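Long-range contacts in HMG-CoA Lyase (Bacillus subtilis subsp. subtilis, PDB 1YDO), which belongs to the HMGL-like family and folds as a TIM barrel, a closed ring of parallel strands surrounded by helices: residues T48-P53 against R60-V65; A79-Q84 against N96-F101; V65-D70 against A90-I95; D16-E21 against G235-C240; K10-R15 against Y44-S49. All blocks are in the same frame, centred on the assembly; numbering follows the deposited sequence.

Interaction 1 of 5, residues T48-P53 against R60-V65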
# COMPACT_ATOMS: atom_id res chain seq x y z
N THR A 48 -6.99 23.35 -10.25
CA THR A 48 -5.97 24.23 -9.67
C THR A 48 -6.41 24.86 -8.36
O THR A 48 -7.50 24.58 -7.85
CB THR A 48 -5.64 25.38 -10.61
OG1 THR A 48 -4.64 26.22 -10.01
CG2 THR A 48 -6.89 26.21 -10.87
N SER A 49 -5.54 25.72 -7.82
CA SER A 49 -5.80 26.43 -6.57
C SER A 49 -5.71 27.93 -6.79
O SER A 49 -4.81 28.41 -7.48
CB SER A 49 -4.78 26.02 -5.49
OG SER A 49 -4.76 26.96 -4.43
N PHE A 50 -6.64 28.67 -6.20
CA PHE A 50 -6.65 30.11 -6.33
C PHE A 50 -6.08 30.81 -5.11
O PHE A 50 -6.52 31.90 -4.75
CB PHE A 50 -8.06 30.62 -6.63
CG PHE A 50 -8.50 30.34 -8.02
CD1 PHE A 50 -9.22 29.20 -8.32
CD2 PHE A 50 -8.13 31.18 -9.06
CE1 PHE A 50 -9.57 28.91 -9.64
CE2 PHE A 50 -8.47 30.89 -10.38
CZ PHE A 50 -9.19 29.76 -10.67
N VAL A 51 -5.12 30.17 -4.47
CA VAL A 51 -4.46 30.79 -3.34
C VAL A 51 -3.49 31.79 -3.98
O VAL A 51 -3.05 31.56 -5.11
CB VAL A 51 -3.66 29.76 -2.55
CG1 VAL A 51 -2.89 30.43 -1.42
CG2 VAL A 51 -4.59 28.70 -2.02
N HIS A 52 -3.17 32.89 -3.30
CA HIS A 52 -2.25 33.88 -3.87
C HIS A 52 -0.96 33.22 -4.39
O HIS A 52 -0.25 32.55 -3.64
CB HIS A 52 -1.87 34.94 -2.83
CG HIS A 52 -1.21 36.15 -3.42
ND1 HIS A 52 -0.06 36.07 -4.17
CD2 HIS A 52 -1.58 37.45 -3.42
CE1 HIS A 52 0.25 37.27 -4.62
NE2 HIS A 52 -0.65 38.13 -4.18
N PRO A 53 -0.64 33.43 -5.69
CA PRO A 53 0.55 32.87 -6.33
C PRO A 53 1.85 32.95 -5.52
O PRO A 53 2.79 32.18 -5.76
CB PRO A 53 0.63 33.64 -7.64
CG PRO A 53 -0.80 33.91 -7.95
CD PRO A 53 -1.33 34.35 -6.61
N ARG A 60 0.92 29.30 -10.19
CA ARG A 60 0.63 30.72 -10.41
C ARG A 60 -0.24 30.93 -11.63
O ARG A 60 -0.82 32.00 -11.81
CB ARG A 60 1.93 31.52 -10.54
CG ARG A 60 2.98 30.88 -11.42
CD ARG A 60 4.32 31.59 -11.23
NE ARG A 60 5.46 30.86 -11.81
CZ ARG A 60 5.77 30.82 -13.11
NH1 ARG A 60 5.03 31.47 -14.00
NH2 ARG A 60 6.83 30.12 -13.52
N ASP A 61 -0.35 29.89 -12.46
CA ASP A 61 -1.15 29.97 -13.68
C ASP A 61 -2.56 29.45 -13.49
O ASP A 61 -3.19 28.98 -14.44
CB ASP A 61 -0.45 29.20 -14.81
CG ASP A 61 -0.09 27.77 -14.44
OD1 ASP A 61 0.64 27.14 -15.22
OD2 ASP A 61 -0.55 27.29 -13.37
N ALA A 62 -3.07 29.55 -12.27
CA ALA A 62 -4.41 29.06 -11.98
C ALA A 62 -5.47 29.59 -12.94
O ALA A 62 -6.15 28.82 -13.62
CB ALA A 62 -4.79 29.41 -10.54
N ILE A 63 -5.62 30.92 -12.99
CA ILE A 63 -6.62 31.53 -13.85
C ILE A 63 -6.43 31.17 -15.33
O ILE A 63 -7.41 31.03 -16.07
CB ILE A 63 -6.61 33.07 -13.70
CG1 ILE A 63 -5.17 33.60 -13.60
CG2 ILE A 63 -7.44 33.47 -12.50
CD1 ILE A 63 -4.47 33.30 -12.27
N ASP A 64 -5.18 31.00 -15.74
CA ASP A 64 -4.87 30.64 -17.12
C ASP A 64 -5.29 29.20 -17.43
O ASP A 64 -5.90 28.92 -18.47
CB ASP A 64 -3.37 30.82 -17.40
CG ASP A 64 -2.94 32.28 -17.42
OD1 ASP A 64 -3.44 33.06 -18.26
OD2 ASP A 64 -2.09 32.66 -16.59
N VAL A 65 -4.95 28.28 -16.53
CA VAL A 65 -5.29 26.88 -16.74
C VAL A 65 -6.78 26.68 -16.63
O VAL A 65 -7.36 25.87 -17.35
CB VAL A 65 -4.57 25.95 -15.71
CG1 VAL A 65 -4.95 26.32 -14.29
CG2 VAL A 65 -4.93 24.49 -15.98
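Thr48, Phe50 and Ala62 meet where the end of strand 44-49 and the loop after it pack against the start of helix 62-68, within the beta-alpha-beta unit of strand 44-49, helix 62-68 and strand 76-80 in a TIM barrel. No hydrogen bond joins the two segments; packing does the work. At its centre is a CH-pi contact: the methyl of Ala62 lies over one face of the Phe50 ring, its CB 4.3 Å from the ring centroid and displaced toward the rim. Alanine suits the place because a single methyl lets the first turn of the helix settle close to the strand. The same CB also faces Ser49 O and Thr48 OG1. Beyond the ring, Ile63 comes in at the edge, with CG2 in the plane of the ring and 3.5 Å from Phe50 CE2. With CG anti to its carbonyl carbon (chi1 -74°), Phe50 turns its ring toward the helix, and Ala79 and Ala90 also touch it. The polar groups are served within a segment or from outside: Ser49 OG accepts from Val51 N at 3.2 Å, an ST turn that bends the chain as the strand ends, and Asp61 forms a salt bridge with Lys30 of helix 27-38. At the exposed end of the contact, Pro53 CB rests on Arg60 CB at 3.8 Å.

Interaction 2 of 5, residues A79-Q84 against N96-F101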
# COMPACT_ATOMS: atom_id res chain seq x y z
N ALA A 79 -11.75 23.86 -7.78
CA ALA A 79 -10.51 24.55 -7.48
C ALA A 79 -10.49 24.92 -6.00
O ALA A 79 -11.53 25.09 -5.38
CB ALA A 79 -10.39 25.78 -8.31
N LEU A 80 -9.30 25.04 -5.45
CA LEU A 80 -9.20 25.40 -4.07
C LEU A 80 -9.46 26.89 -3.95
O LEU A 80 -8.91 27.67 -4.71
CB LEU A 80 -7.80 25.09 -3.56
CG LEU A 80 -7.74 24.88 -2.04
CD1 LEU A 80 -8.46 23.60 -1.68
CD2 LEU A 80 -6.31 24.82 -1.61
N VAL A 81 -10.31 27.30 -3.01
CA VAL A 81 -10.60 28.72 -2.83
C VAL A 81 -10.30 29.14 -1.40
O VAL A 81 -10.98 28.74 -0.48
CB VAL A 81 -12.06 29.04 -3.16
CG1 VAL A 81 -12.34 30.55 -2.93
CG2 VAL A 81 -12.34 28.67 -4.59
N PRO A 82 -9.29 29.99 -1.23
CA PRO A 82 -8.87 30.48 0.09
C PRO A 82 -9.80 31.47 0.76
O PRO A 82 -9.93 31.47 1.98
CB PRO A 82 -7.51 31.08 -0.20
CG PRO A 82 -7.75 31.73 -1.55
CD PRO A 82 -8.52 30.66 -2.30
N ASN A 83 -10.44 32.32 -0.04
CA ASN A 83 -11.36 33.34 0.48
C ASN A 83 -12.13 34.06 -0.63
O ASN A 83 -11.94 33.77 -1.81
CB ASN A 83 -10.57 34.34 1.33
CG ASN A 83 -9.25 34.73 0.69
OD1 ASN A 83 -8.20 34.78 1.35
ND2 ASN A 83 -9.28 35.02 -0.61
N GLN A 84 -12.98 35.00 -0.24
CA GLN A 84 -13.80 35.74 -1.20
C GLN A 84 -13.04 36.24 -2.42
O GLN A 84 -13.49 36.05 -3.56
CB GLN A 84 -14.51 36.91 -0.49
CG GLN A 84 -15.69 36.47 0.38
CD GLN A 84 -15.74 37.16 1.74
OE1 GLN A 84 -14.73 37.21 2.45
NE2 GLN A 84 -16.91 37.67 2.12
N ASN A 96 -16.65 24.88 -11.37
CA ASN A 96 -17.98 24.43 -10.99
C ASN A 96 -18.09 24.33 -9.47
O ASN A 96 -19.09 24.74 -8.88
CB ASN A 96 -18.28 23.06 -11.59
CG ASN A 96 -17.99 22.99 -13.06
OD1 ASN A 96 -18.50 23.79 -13.83
ND2 ASN A 96 -17.17 22.04 -13.47
N GLU A 97 -17.06 23.78 -8.83
CA GLU A 97 -17.09 23.63 -7.39
C GLU A 97 -15.89 24.25 -6.69
O GLU A 97 -14.75 24.10 -7.12
CB GLU A 97 -17.23 22.14 -7.01
CG GLU A 97 -17.07 21.85 -5.51
CD GLU A 97 -17.66 20.52 -5.07
OE1 GLU A 97 -18.90 20.40 -5.03
OE2 GLU A 97 -16.87 19.59 -4.75
N ALA A 98 -16.16 24.94 -5.60
CA ALA A 98 -15.12 25.58 -4.83
C ALA A 98 -14.86 24.75 -3.59
O ALA A 98 -15.79 24.29 -2.94
CB ALA A 98 -15.56 26.97 -4.44
N CYS A 99 -13.59 24.55 -3.25
CA CYS A 99 -13.28 23.76 -2.07
C CYS A 99 -12.60 24.60 -1.02
O CYS A 99 -11.44 24.97 -1.18
CB CYS A 99 -12.35 22.61 -2.43
SG CYS A 99 -12.78 21.71 -3.94
N VAL A 100 -13.29 24.90 0.06
CA VAL A 100 -12.64 25.67 1.10
C VAL A 100 -11.77 24.71 1.92
O VAL A 100 -11.83 23.49 1.72
CB VAL A 100 -13.65 26.33 2.02
CG1 VAL A 100 -14.38 27.42 1.25
CG2 VAL A 100 -14.62 25.29 2.56
N PHE A 101 -10.98 25.24 2.84
CA PHE A 101 -10.12 24.38 3.65
C PHE A 101 -9.68 25.03 4.94
O PHE A 101 -9.69 26.25 5.08
CB PHE A 101 -8.87 23.98 2.87
CG PHE A 101 -8.08 25.14 2.36
CD1 PHE A 101 -8.46 25.79 1.20
CD2 PHE A 101 -6.96 25.60 3.06
CE1 PHE A 101 -7.75 26.91 0.73
CE2 PHE A 101 -6.24 26.71 2.60
CZ PHE A 101 -6.64 27.36 1.44
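Phe101 sets its CG between the backbone N and the carbonyl carbon (chi1 56°), which turns the ring out from its strand toward the neighbouring one, and Leu80, with CG anti to the backbone N (chi1 -156°), reaches across to meet it. The two side chains cross at about a right angle. Leu80 CG comes to 3.4 Å from Phe101 CE1 in an oblique approach, and both leucine methyls also touch the ring. Pro82 adds its CB, 4.2 Å from Phe101 CZ, so the ring is gathered against the segment where it leaves the strand. Leucine and proline serve here as apolar surfaces that need no polar partner.

Behind these side chains runs the parallel pairing of strands 76-80 and 97-103, neighbours in a TIM barrel that are connected through helix 84-93 as a beta-alpha-beta unit. Ala79 O accepts from Cys99 N at 3.0 Å; the bond from Ala79 N to Glu97 O is less certain. Two residues on, Val81 N donates to Cys99 O at 3.2 Å in a nearly straight bond (171°), although the donor stands well above the carbonyl plane.

Leu80 and Cys99 share the face turned into the barrel, where the Phe101 ring packs on Leu80, and Cys99 also touches Tyr44 and Glu46. Ala79 and Ala98 occupy the face under the helices, small residues that leave room for Phe50 and Ile95 over Ala79 and for Val81 over Ala98. On that side Val81 CG2 lies 3.6 Å from Ala98 CB. Glu97 has its carboxylate engaged by Thr137 OG1 and Tyr44 OH.

Interaction 3 of 5, residues V65-D70 against A90-I95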
# COMPACT_ATOMS: atom_id res chain seq x y z
N VAL A 65 -4.95 28.28 -16.53
CA VAL A 65 -5.29 26.88 -16.74
C VAL A 65 -6.78 26.68 -16.63
O VAL A 65 -7.36 25.87 -17.35
CB VAL A 65 -4.57 25.95 -15.71
CG1 VAL A 65 -4.95 26.32 -14.29
CG2 VAL A 65 -4.93 24.49 -15.98
N ALA A 66 -7.42 27.43 -15.74
CA ALA A 66 -8.85 27.29 -15.54
C ALA A 66 -9.65 27.60 -16.80
O ALA A 66 -10.80 27.18 -16.93
CB ALA A 66 -9.31 28.20 -14.39
N LYS A 67 -9.04 28.34 -17.73
CA LYS A 67 -9.69 28.71 -18.99
C LYS A 67 -9.11 27.96 -20.17
O LYS A 67 -9.63 28.05 -21.28
CB LYS A 67 -9.55 30.22 -19.23
CG LYS A 67 -10.30 31.09 -18.25
CD LYS A 67 -10.02 32.56 -18.47
CE LYS A 67 -10.81 33.43 -17.51
NZ LYS A 67 -10.46 34.88 -17.65
N GLY A 68 -8.04 27.21 -19.92
CA GLY A 68 -7.41 26.46 -21.00
C GLY A 68 -7.92 25.04 -21.19
O GLY A 68 -7.98 24.55 -22.32
N ILE A 69 -8.28 24.38 -20.09
CA ILE A 69 -8.76 23.00 -20.14
C ILE A 69 -9.91 22.81 -21.13
O ILE A 69 -10.61 23.75 -21.48
CB ILE A 69 -9.25 22.52 -18.77
CG1 ILE A 69 -10.50 23.31 -18.36
CG2 ILE A 69 -8.15 22.69 -17.73
CD1 ILE A 69 -11.27 22.69 -17.21
N ASP A 70 -10.09 21.57 -21.57
CA ASP A 70 -11.15 21.24 -22.51
C ASP A 70 -12.52 21.30 -21.85
O ASP A 70 -13.49 21.73 -22.47
CB ASP A 70 -10.94 19.84 -23.09
CG ASP A 70 -9.92 19.83 -24.18
OD1 ASP A 70 -9.42 18.73 -24.49
OD2 ASP A 70 -9.63 20.92 -24.73
N ALA A 90 -11.93 32.45 -9.10
CA ALA A 90 -12.43 31.13 -9.43
C ALA A 90 -13.68 31.25 -10.28
O ALA A 90 -13.89 30.48 -11.22
CB ALA A 90 -12.74 30.35 -8.17
N LEU A 91 -14.51 32.24 -9.96
CA LEU A 91 -15.75 32.49 -10.69
C LEU A 91 -15.46 32.84 -12.14
O LEU A 91 -16.17 32.42 -13.05
CB LEU A 91 -16.54 33.63 -10.03
CG LEU A 91 -17.64 33.21 -9.05
CD1 LEU A 91 -17.16 32.12 -8.10
CD2 LEU A 91 -18.09 34.43 -8.28
N GLU A 92 -14.40 33.61 -12.35
CA GLU A 92 -14.02 33.99 -13.68
C GLU A 92 -13.42 32.81 -14.41
O GLU A 92 -13.52 32.71 -15.63
CB GLU A 92 -13.02 35.13 -13.64
CG GLU A 92 -12.37 35.41 -14.97
CD GLU A 92 -11.56 36.69 -14.96
OE1 GLU A 92 -10.76 36.90 -15.91
OE2 GLU A 92 -11.73 37.49 -14.01
N GLY A 93 -12.78 31.92 -13.66
CA GLY A 93 -12.18 30.74 -14.27
C GLY A 93 -13.20 29.73 -14.76
O GLY A 93 -12.91 28.90 -15.63
N GLY A 94 -14.41 29.79 -14.20
CA GLY A 94 -15.46 28.88 -14.61
C GLY A 94 -15.59 27.66 -13.72
O GLY A 94 -16.38 26.76 -14.03
N ILE A 95 -14.84 27.63 -12.63
CA ILE A 95 -14.88 26.50 -11.71
C ILE A 95 -16.30 26.16 -11.30
O ILE A 95 -17.07 27.05 -10.94
CB ILE A 95 -14.06 26.77 -10.44
CG1 ILE A 95 -12.58 26.55 -10.74
CG2 ILE A 95 -14.47 25.83 -9.33
CD1 ILE A 95 -12.05 27.45 -11.83
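Ala66 and Gly93 bring together two neighbouring helices of the TIM barrel's outer layer, 62-68 and 84-93, near the ends from which each chain returns to the strands. The buried half is tight. With no side chain on Gly93, the backbones draw in until the CA atoms of Ala66 and Gly93 are 5.0 Å apart, and the alanine methyl sits directly on the glycine, CB to CA 3.8 Å. Ile95 fills the inner side: its CD1 lies 3.8 Å from Ala66 CB, and the same branched chain reaches Phe50 and Ile47 beneath. Gly94, at a phi of 96°, takes a conformation easy for glycine, and this turn sends the chain from the helix down to Ile95.

The outer half is looser and open to solvent. There Lys67 and Glu92, long charged residues suited to an exposed surface, span the gap between the helices. Both chains run extended beyond CG; Glu92 holds CG anti to its backbone N (chi1 168°), which carries its carboxylate out to the lysine. The two side chains approach at a slant, and their salt bridge is the one hydrogen bond across the contact: Lys67 NZ donates to the anti lone pair of Glu92 OE1 at 2.7 Å.

Interaction 4 of 5, residues D16-E21 against G235-C240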
# COMPACT_ATOMS: atom_id res chain seq x y z
N ASP A 16 -3.25 19.50 -5.57
CA ASP A 16 -2.48 19.03 -4.40
C ASP A 16 -1.20 18.32 -4.84
O ASP A 16 -0.21 18.31 -4.10
CB ASP A 16 -3.33 18.06 -3.55
CG ASP A 16 -2.80 17.93 -2.12
OD1 ASP A 16 -3.39 17.16 -1.33
OD2 ASP A 16 -1.80 18.60 -1.78
N GLY A 17 -1.22 17.75 -6.04
CA GLY A 17 -0.04 17.08 -6.53
C GLY A 17 0.99 18.02 -7.10
O GLY A 17 2.15 17.98 -6.72
N LEU A 18 0.57 18.89 -8.00
CA LEU A 18 1.53 19.80 -8.60
C LEU A 18 2.11 20.84 -7.64
O LEU A 18 3.29 21.20 -7.75
CB LEU A 18 0.92 20.48 -9.82
CG LEU A 18 1.24 19.81 -11.17
CD1 LEU A 18 1.55 18.34 -11.03
CD2 LEU A 18 0.06 20.02 -12.09
N GLN A 19 1.31 21.31 -6.68
CA GLN A 19 1.81 22.31 -5.74
C GLN A 19 2.72 21.69 -4.70
O GLN A 19 3.31 22.40 -3.88
CB GLN A 19 0.66 23.03 -5.01
CG GLN A 19 -0.05 22.23 -3.94
CD GLN A 19 -0.93 23.10 -3.06
OE1 GLN A 19 -0.43 23.80 -2.19
NE2 GLN A 19 -2.24 23.07 -3.29
N ASN A 20 2.85 20.37 -4.74
CA ASN A 20 3.72 19.68 -3.80
C ASN A 20 4.97 19.10 -4.49
O ASN A 20 5.74 18.34 -3.91
CB ASN A 20 2.93 18.57 -3.08
CG ASN A 20 2.21 19.07 -1.82
OD1 ASN A 20 1.42 20.02 -1.86
ND2 ASN A 20 2.48 18.43 -0.68
N GLU A 21 5.16 19.48 -5.75
CA GLU A 21 6.31 19.03 -6.50
C GLU A 21 7.27 20.19 -6.74
O GLU A 21 6.87 21.25 -7.22
CB GLU A 21 5.87 18.43 -7.82
CG GLU A 21 5.23 17.07 -7.67
CD GLU A 21 6.19 16.03 -7.12
OE1 GLU A 21 7.42 16.21 -7.29
OE2 GLU A 21 5.74 15.01 -6.54
N GLY A 235 -0.74 9.01 -10.47
CA GLY A 235 0.68 8.72 -10.33
C GLY A 235 1.24 8.83 -8.91
O GLY A 235 2.34 8.34 -8.62
N GLY A 236 0.48 9.44 -8.02
CA GLY A 236 0.95 9.60 -6.66
C GLY A 236 1.69 10.92 -6.52
O GLY A 236 2.44 11.13 -5.57
N LEU A 237 1.49 11.80 -7.49
CA LEU A 237 2.12 13.10 -7.46
C LEU A 237 2.01 13.73 -6.09
O LEU A 237 1.09 13.44 -5.33
CB LEU A 237 1.49 14.04 -8.48
CG LEU A 237 2.20 14.08 -9.83
CD1 LEU A 237 1.33 14.86 -10.82
CD2 LEU A 237 3.56 14.74 -9.67
N GLY A 238 2.96 14.61 -5.79
CA GLY A 238 2.93 15.31 -4.52
C GLY A 238 3.61 14.59 -3.38
O GLY A 238 3.13 13.56 -2.90
N GLY A 239 4.73 15.14 -2.95
CA GLY A 239 5.46 14.56 -1.84
C GLY A 239 4.95 15.14 -0.55
O GLY A 239 4.20 16.12 -0.56
N CYS A 240 5.33 14.54 0.57
CA CYS A 240 4.91 15.03 1.87
C CYS A 240 5.95 16.03 2.38
O CYS A 240 7.11 15.68 2.57
CB CYS A 240 4.77 13.85 2.85
SG CYS A 240 4.00 14.28 4.43
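Asn20 and Glu21 grip a glycine-rich loop, residues 235-240, that follows the last strand of the TIM barrel, while their own segment follows the first; the contact therefore joins the beginning and end of the barrel across more than two hundred residues. Asn20 holds Gly239 twice. Its ND2 donates to Gly239 O at 2.9 Å, with the acceptor in the amide plane and the donor nearly along the C=O axis, and its backbone O receives a weak bond from Gly239 N. An amide side chain suits this place because it can address a carbonyl while the main chain beside it serves the N-H. Glu21 satisfies the next amide back: Gly238 N donates to the anti lone pair of OE2 at 2.9 Å, and a bend at chi2 (-63°) folds the carboxylate onto the loop. The other oxygen, OE1, forms a salt bridge with Lys286, which probably stabilises the buried negative charge. Within the loop, Leu237 O pairs with Ser233 OG. Gly17 and Gly238, without side chains, let the backbones pass with Gly17 CA 4.0 Å from Gly238 CA. Leu237 supplies the apolar part, CD2 against Glu21 CG and CD1 3.5 Å from Leu18 CD1.

Interaction 5 of 5, residues K10-R15 against Y44-S49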
# COMPACT_ATOMS: atom_id res chain seq x y z
N LYS A 10 -12.22 11.15 -6.46
CA LYS A 10 -11.91 12.50 -6.94
C LYS A 10 -10.42 12.74 -7.17
O LYS A 10 -9.60 12.51 -6.28
CB LYS A 10 -12.48 13.51 -5.95
CG LYS A 10 -13.97 13.30 -5.70
CD LYS A 10 -14.63 14.49 -5.04
CE LYS A 10 -16.14 14.33 -5.01
NZ LYS A 10 -16.78 15.50 -4.37
N GLU A 11 -10.07 13.19 -8.36
CA GLU A 11 -8.69 13.48 -8.71
C GLU A 11 -8.26 14.85 -8.20
O GLU A 11 -8.96 15.83 -8.43
CB GLU A 11 -8.52 13.44 -10.23
CG GLU A 11 -7.12 13.82 -10.69
CD GLU A 11 -6.07 12.83 -10.21
OE1 GLU A 11 -4.93 13.27 -9.93
OE2 GLU A 11 -6.37 11.62 -10.12
N VAL A 12 -7.13 14.92 -7.50
CA VAL A 12 -6.62 16.21 -7.00
C VAL A 12 -5.16 16.39 -7.37
O VAL A 12 -4.46 17.22 -6.79
CB VAL A 12 -6.75 16.35 -5.46
CG1 VAL A 12 -8.20 16.34 -5.05
CG2 VAL A 12 -5.99 15.23 -4.76
N GLY A 13 -4.71 15.61 -8.35
CA GLY A 13 -3.32 15.69 -8.78
C GLY A 13 -2.89 17.03 -9.33
O GLY A 13 -1.87 17.61 -8.90
N PRO A 14 -3.64 17.56 -10.30
CA PRO A 14 -3.27 18.85 -10.88
C PRO A 14 -3.19 19.96 -9.84
O PRO A 14 -2.66 21.03 -10.10
CB PRO A 14 -4.36 19.10 -11.91
CG PRO A 14 -5.53 18.36 -11.37
CD PRO A 14 -4.92 17.08 -10.86
N ARG A 15 -3.69 19.70 -8.64
CA ARG A 15 -3.63 20.73 -7.63
C ARG A 15 -2.73 20.32 -6.48
O ARG A 15 -1.57 20.75 -6.42
CB ARG A 15 -5.02 21.06 -7.13
CG ARG A 15 -5.07 22.29 -6.26
CD ARG A 15 -5.69 21.93 -4.93
NE ARG A 15 -4.70 21.61 -3.91
CZ ARG A 15 -4.95 20.88 -2.82
NH1 ARG A 15 -6.16 20.39 -2.61
NH2 ARG A 15 -4.00 20.68 -1.93
N TYR A 44 -14.59 14.17 -11.52
CA TYR A 44 -14.26 15.28 -10.64
C TYR A 44 -12.76 15.53 -10.69
O TYR A 44 -11.98 14.61 -10.55
CB TYR A 44 -14.70 14.95 -9.23
CG TYR A 44 -14.49 16.06 -8.24
CD1 TYR A 44 -13.23 16.32 -7.71
CD2 TYR A 44 -15.57 16.81 -7.79
CE1 TYR A 44 -13.05 17.30 -6.74
CE2 TYR A 44 -15.41 17.79 -6.82
CZ TYR A 44 -14.14 18.03 -6.29
OH TYR A 44 -13.97 18.96 -5.29
N ILE A 45 -12.37 16.79 -10.88
CA ILE A 45 -10.96 17.13 -10.98
C ILE A 45 -10.63 18.52 -10.45
O ILE A 45 -11.13 19.50 -10.99
CB ILE A 45 -10.50 17.13 -12.43
CG1 ILE A 45 -10.84 15.81 -13.10
CG2 ILE A 45 -9.03 17.41 -12.49
CD1 ILE A 45 -10.36 15.75 -14.54
N GLU A 46 -9.81 18.62 -9.41
CA GLU A 46 -9.43 19.95 -8.94
C GLU A 46 -8.36 20.47 -9.88
O GLU A 46 -7.18 20.22 -9.67
CB GLU A 46 -8.86 19.90 -7.55
CG GLU A 46 -9.86 19.57 -6.50
CD GLU A 46 -9.36 19.94 -5.11
OE1 GLU A 46 -10.04 19.59 -4.12
OE2 GLU A 46 -8.29 20.59 -5.01
N ILE A 47 -8.76 21.21 -10.91
CA ILE A 47 -7.80 21.72 -11.88
C ILE A 47 -6.69 22.59 -11.30
O ILE A 47 -5.57 22.57 -11.80
CB ILE A 47 -8.51 22.52 -12.97
CG1 ILE A 47 -9.26 23.69 -12.34
CG2 ILE A 47 -9.47 21.63 -13.72
CD1 ILE A 47 -9.87 24.63 -13.35
N THR A 48 -6.99 23.35 -10.25
CA THR A 48 -5.97 24.23 -9.67
C THR A 48 -6.41 24.86 -8.36
O THR A 48 -7.50 24.58 -7.85
CB THR A 48 -5.64 25.38 -10.61
OG1 THR A 48 -4.64 26.22 -10.01
CG2 THR A 48 -6.89 26.21 -10.87
N SER A 49 -5.54 25.72 -7.82
CA SER A 49 -5.80 26.43 -6.57
C SER A 49 -5.71 27.93 -6.79
O SER A 49 -4.81 28.41 -7.48
CB SER A 49 -4.78 26.02 -5.49
OG SER A 49 -4.76 26.96 -4.43
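Lys10 lies across the ring of Tyr44, its chain extended beyond CG and its CD centred over one face, 3.4 Å from the centroid in a CH-pi contact. The ammonium ends off-centre over the same ring, NZ to centroid 4.1 Å, a cation-pi pair. Lysine suits both tasks: its methylenes cover the ring, and NZ continues to a salt bridge with Glu173. Tyrosine offers the flat surface, its hydroxyl turned to Glu97.

Farther along, Glu46 and Arg15 run alongside each other in the same direction. Glu46 is extended, whereas Arg15 starts with CG anti to its backbone N (chi1 -169°) and then bends at chi2 and chi3, and this folding brings NH1 to Glu46 OE2 at 3.2 Å, a salt bridge. OE2 lies in the guanidinium plane, but NH1 reaches it on the syn side from 26° out of the carboxylate plane. Val12 CG1 packs beside the glutamate.

Away from this pair, Pro14 CG touches Ile45 CG2 at 3.8 Å, a compact ring meeting a branched chain against helix 27-38. Glu11 bends at chi2 so that OE1 takes the N-H of Gly13, besides that of Ala234. Its backbone bridges Ile45: Glu11 N donates to Tyr44 O at 3.2 Å and Glu11 O accepts from Glu46 N at 3.1 Å. The first strand thus pairs with the second on one side and with the last, 229-232, on the other, as in a closed TIM barrel.

In the fold
Along the chain, interaction 5 joins the first two barrel strands, interaction 1 starts on the strand where it ends, and interactions 2 and 3 cross one another through strand 76-80 and helices 62-68 and 84-93. Interaction 4, closed last, spans them all except interaction 5, which it crosses. Interactions 1, 2 and 5 meet along the sheet, where Thr48 O bonds to Leu80 N. Interaction 3 lies in the helical layer, its centre about 10 Å from that of interaction 1, the Phe50 ring of interaction 1 packing on Ala66, Ala90 and Ile95 of interaction 3. Interactions 3 and 4 are farthest apart, about 21 Å between centres. Interactions 1, 2, 3 and 5 tie successive strands and helices, and interaction 4 joins the first and last units, closing the ring.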